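Local coordinates for hydrolase, haloacid dehalogenase-like family (Porphyromonas gingivalis, PDB 2I6X), which is a predicted hydrolase of the haloacid dehalogenase (HAD) superfamily, whose natural substrate is not established, at residues A[96-101]-A[134-139]; A[116-121]-A[143-148]. One frame throughout, in Å; residues are numbered along the deposited sequence.

Interaction 1. Residues A[96-101]-A[134-139]; sequences DYIDSL and DSFFDK
The branched methyl CG2 of I98 is the point on which the buried part of this contact turns, lying 4.1 Å from F136 CB and 4.2 Å from F137 CE1. With CG1 beside the backbone N (chi1 -75°), the other branch, CG2, stands anti to that N and points at the phenylalanines, and the I98 and F136 side chains cross at about a right angle. The F137 ring takes F136 CB over one face, 3.8 Å above its plane and offset toward the rim. Isoleucine and phenylalanine suit this buried place, since their side chains have no polar group to satisfy. Beyond them, I98 touches F10 and L107, F137 touches F10 and L109, and L101 touches I8 and L107, so helix 92-101 and the loop leading into strand 139-142 pack on strands 7-10 and 106-111 of the parallel sheet in a Rossmann-like HAD core. The other side is partly exposed and more polar. D99 CB approaches the F136 ring at its edge, 4.0 Å from CE1, while a water donates to both D99 OD2 (3.1 Å) and F136 O (3.3 Å). D99 OD2 also forms a salt bridge with R131, whose side chain makes a cation-pi contact with F136; an aspartate here can serve both the water and the arginine.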
# COMPACT_ATOMS: atom_id res chain seq x y z
N ASP A 96 -16.30 -1.87 -1.18
CA ASP A 96 -17.68 -1.90 -0.71
C ASP A 96 -17.78 -2.45 0.72
O ASP A 96 -18.48 -1.87 1.54
CB ASP A 96 -18.57 -2.71 -1.66
CG ASP A 96 -19.00 -1.91 -2.88
OD1 ASP A 96 -18.83 -0.67 -2.86
OD2 ASP A 96 -19.52 -2.51 -3.84
N TYR A 97 -17.07 -3.55 0.98
CA TYR A 97 -17.09 -4.19 2.28
C TYR A 97 -16.51 -3.27 3.35
O TYR A 97 -17.04 -3.17 4.45
CB TYR A 97 -16.34 -5.52 2.26
CG TYR A 97 -16.22 -6.12 3.64
CD1 TYR A 97 -17.37 -6.51 4.34
CD2 TYR A 97 -14.99 -6.26 4.25
CE1 TYR A 97 -17.28 -7.04 5.64
CE2 TYR A 97 -14.87 -6.79 5.55
CZ TYR A 97 -16.02 -7.18 6.23
OH TYR A 97 -15.93 -7.70 7.50
N ILE A 98 -15.40 -2.63 3.02
CA ILE A 98 -14.74 -1.69 3.91
C ILE A 98 -15.70 -0.54 4.18
O ILE A 98 -15.82 -0.08 5.30
CB ILE A 98 -13.40 -1.20 3.27
CG1 ILE A 98 -12.35 -2.30 3.36
CG2 ILE A 98 -12.82 0.05 3.93
CD1 ILE A 98 -11.03 -1.84 2.83
N ASP A 99 -16.42 -0.10 3.16
CA ASP A 99 -17.36 0.98 3.33
C ASP A 99 -18.46 0.63 4.33
O ASP A 99 -18.95 1.52 5.05
CB ASP A 99 -17.97 1.37 1.99
CG ASP A 99 -18.70 2.69 2.07
OD1 ASP A 99 -19.91 2.72 1.72
OD2 ASP A 99 -18.08 3.69 2.52
N SER A 100 -18.85 -0.65 4.38
CA SER A 100 -19.84 -1.13 5.33
C SER A 100 -19.30 -1.16 6.76
O SER A 100 -20.07 -1.17 7.71
CB SER A 100 -20.37 -2.51 4.94
OG SER A 100 -19.41 -3.53 5.15
N LEU A 101 -17.98 -1.17 6.91
CA LEU A 101 -17.37 -1.28 8.21
C LEU A 101 -17.29 0.05 8.94
O LEU A 101 -17.08 0.07 10.14
CB LEU A 101 -15.97 -1.88 8.08
CG LEU A 101 -15.88 -3.35 7.70
CD1 LEU A 101 -14.42 -3.74 7.67
CD2 LEU A 101 -16.62 -4.21 8.68
N ASP A 134 -8.89 8.09 0.07
CA ASP A 134 -8.94 8.74 1.36
C ASP A 134 -10.36 8.66 1.97
O ASP A 134 -10.53 8.62 3.19
CB ASP A 134 -8.46 10.19 1.21
CG ASP A 134 -7.60 10.64 2.37
OD1 ASP A 134 -6.37 10.84 2.18
OD2 ASP A 134 -8.16 10.80 3.47
N SER A 135 -11.37 8.60 1.12
CA SER A 135 -12.75 8.56 1.59
C SER A 135 -13.21 7.26 2.30
O SER A 135 -14.30 7.22 2.84
CB SER A 135 -13.72 8.87 0.45
OG SER A 135 -13.96 7.71 -0.34
N PHE A 136 -12.40 6.19 2.28
CA PHE A 136 -12.79 4.94 2.97
C PHE A 136 -12.18 4.84 4.37
O PHE A 136 -12.58 3.98 5.16
CB PHE A 136 -12.40 3.71 2.16
CG PHE A 136 -13.14 3.56 0.86
CD1 PHE A 136 -14.33 2.85 0.80
CD2 PHE A 136 -12.63 4.13 -0.30
CE1 PHE A 136 -15.03 2.73 -0.43
CE2 PHE A 136 -13.31 4.01 -1.51
CZ PHE A 136 -14.50 3.30 -1.58
N PHE A 137 -11.22 5.69 4.68
CA PHE A 137 -10.50 5.54 5.94
C PHE A 137 -10.64 6.76 6.80
O PHE A 137 -10.89 7.87 6.30
CB PHE A 137 -9.03 5.20 5.64
CG PHE A 137 -8.89 4.04 4.70
CD1 PHE A 137 -9.02 2.73 5.15
CD2 PHE A 137 -8.70 4.25 3.34
CE1 PHE A 137 -8.92 1.65 4.29
CE2 PHE A 137 -8.60 3.16 2.47
CZ PHE A 137 -8.72 1.87 2.95
N ASP A 138 -10.50 6.56 8.10
CA ASP A 138 -10.42 7.69 8.99
C ASP A 138 -9.12 8.43 8.69
O ASP A 138 -9.10 9.66 8.64
CB ASP A 138 -10.56 7.26 10.45
CG ASP A 138 -11.98 6.77 10.74
OD1 ASP A 138 -12.92 7.60 10.75
OD2 ASP A 138 -12.17 5.56 10.91
N LYS A 139 -8.07 7.67 8.41
CA LYS A 139 -6.82 8.22 7.91
C LYS A 139 -5.97 7.23 7.09
O LYS A 139 -5.94 6.03 7.36
CB LYS A 139 -5.98 8.81 9.05
CG LYS A 139 -4.83 9.68 8.57
CD LYS A 139 -4.58 10.83 9.52
CE LYS A 139 -3.43 11.70 9.06
NZ LYS A 139 -3.03 12.70 10.14
O HOH W 1 -15.81 3.80 4.62

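Interaction 2. Residues A[116-121]-A[143-148]; sequences YVLDLA and SCQMGK
L118 against C144 and Q145 makes a small, mainly apolar surface contact between two short helices, 115-121 and 143-146, which follow the parallel strands 106-111 and 139-142. It rests on one methyl: L118 CD1 lies 3.7 Å from C144 SG and 4.0 Å from Q145 CD. L118 has CG anti to its carbonyl carbon (chi1 -81°) and an extended second torsion (chi2 -175°), which sends CD1 across to the other helix. The C144 sulfur offers a compact, polarisable surface to the methyl. Q145 passes obliquely beside L118; its CG, 4.0 Å from L118 CD1, and its amide carbon and nitrogen lie against the methyl without a hydrogen bond, and the long chain with a polar end suits an exposed position. No hydrogen bond joins the segments, whose nearest CA atoms, of L118 and C144, are 9.4 Å apart. L118 also touches T113 and A142, and S143 OG is hydrogen-bonded to T113 N, which ties the start of helix 143-146 to the chain just before helix 115-121. The two strands are adjacent in the sheet, so the contact joins segments that leave the C-terminal ends of neighbouring strands, the end of a Rossmann-like HAD sheet where the family's active site lies.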
# COMPACT_ATOMS: atom_id res chain seq x y z
N TYR A 116 2.97 8.05 -7.58
CA TYR A 116 2.21 7.72 -8.79
C TYR A 116 0.92 7.00 -8.41
O TYR A 116 -0.16 7.39 -8.86
CB TYR A 116 3.01 6.82 -9.74
CG TYR A 116 4.36 7.36 -10.14
CD1 TYR A 116 4.49 8.34 -11.13
CD2 TYR A 116 5.53 6.88 -9.53
CE1 TYR A 116 5.74 8.84 -11.49
CE2 TYR A 116 6.78 7.37 -9.90
CZ TYR A 116 6.87 8.34 -10.87
OH TYR A 116 8.11 8.81 -11.22
N VAL A 117 1.02 5.96 -7.59
CA VAL A 117 -0.15 5.21 -7.18
C VAL A 117 -1.09 6.13 -6.39
O VAL A 117 -2.30 6.10 -6.57
CB VAL A 117 0.24 3.92 -6.39
CG1 VAL A 117 -1.00 3.23 -5.80
CG2 VAL A 117 0.96 2.96 -7.32
N LEU A 118 -0.50 6.99 -5.57
CA LEU A 118 -1.26 7.97 -4.82
C LEU A 118 -1.97 8.98 -5.71
O LEU A 118 -3.12 9.33 -5.42
CB LEU A 118 -0.38 8.66 -3.80
CG LEU A 118 -0.14 7.90 -2.50
CD1 LEU A 118 0.66 8.80 -1.54
CD2 LEU A 118 -1.48 7.45 -1.88
N ASP A 119 -1.31 9.45 -6.78
CA ASP A 119 -1.98 10.27 -7.76
C ASP A 119 -3.21 9.53 -8.34
O ASP A 119 -4.28 10.13 -8.49
CB ASP A 119 -1.00 10.73 -8.87
CG ASP A 119 0.02 11.81 -8.39
OD1 ASP A 119 -0.06 12.30 -7.22
OD2 ASP A 119 0.93 12.19 -9.18
N LEU A 120 -3.07 8.24 -8.64
CA LEU A 120 -4.20 7.47 -9.16
C LEU A 120 -5.31 7.33 -8.11
O LEU A 120 -6.49 7.56 -8.40
CB LEU A 120 -3.78 6.07 -9.66
CG LEU A 120 -5.00 5.16 -9.96
CD1 LEU A 120 -5.94 5.72 -11.02
CD2 LEU A 120 -4.61 3.72 -10.27
N ALA A 121 -4.91 6.94 -6.92
CA ALA A 121 -5.82 6.70 -5.80
C ALA A 121 -6.61 7.92 -5.35
O ALA A 121 -7.70 7.77 -4.82
CB ALA A 121 -5.05 6.10 -4.61
N SER A 143 3.71 5.55 3.23
CA SER A 143 5.15 5.62 3.41
C SER A 143 5.81 6.88 2.84
O SER A 143 6.53 7.58 3.55
CB SER A 143 5.80 4.36 2.82
OG SER A 143 5.66 4.32 1.42
N CYS A 144 5.53 7.20 1.58
CA CYS A 144 6.16 8.36 0.92
C CYS A 144 5.70 9.70 1.48
O CYS A 144 6.39 10.70 1.32
CB CYS A 144 5.99 8.31 -0.62
SG CYS A 144 4.27 8.20 -1.21
N GLN A 145 4.54 9.73 2.13
CA GLN A 145 4.12 10.98 2.78
C GLN A 145 4.79 11.14 4.15
O GLN A 145 4.85 12.23 4.68
CB GLN A 145 2.59 11.05 2.90
CG GLN A 145 1.89 10.99 1.55
CD GLN A 145 0.37 11.17 1.62
OE1 GLN A 145 -0.34 10.49 2.37
NE2 GLN A 145 -0.13 12.09 0.80
N MSE A 146 5.29 10.05 4.72
CA MSE A 146 5.70 10.06 6.10
C MSE A 146 7.22 10.09 6.26
O MSE A 146 7.73 10.39 7.33
CB MSE A 146 5.09 8.86 6.81
CG MSE A 146 3.57 8.89 6.86
SE MSE A 146 2.82 7.17 7.42
CE MSE A 146 2.96 7.43 9.37
N GLY A 147 7.93 9.79 5.18
CA GLY A 147 9.35 9.56 5.23
C GLY A 147 9.72 8.30 6.02
O GLY A 147 10.81 8.24 6.59
N LYS A 148 8.83 7.31 6.07
CA LYS A 148 9.12 6.05 6.78
C LYS A 148 8.47 4.91 6.00
O LYS A 148 7.62 5.15 5.13
CB LYS A 148 8.58 6.04 8.22
CG LYS A 148 8.89 7.25 9.09
CD LYS A 148 8.16 7.15 10.41
CE LYS A 148 8.85 7.98 11.49
NZ LYS A 148 8.41 9.39 11.59

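Interactions 1 and 2 interlock along the chain, since their segments alternate in sequence, yet their centres lie 18 Å apart and they do not touch otherwise. They meet in the sequence at strand 139-142: the loop of interaction 1 runs into it, and helix 143-146 of interaction 2 leaves it. Interaction 1 is the buried one, and buries twice the area (196 against 98 Å²); aromatic and branched aliphatic groups pack there against the sheet. Interaction 2 lies at the surface, where a single leucine methyl meets a sulfur and a glutamine chain. Neither contact has a direct hydrogen bond across it, but in interaction 1 a water bridges the segments.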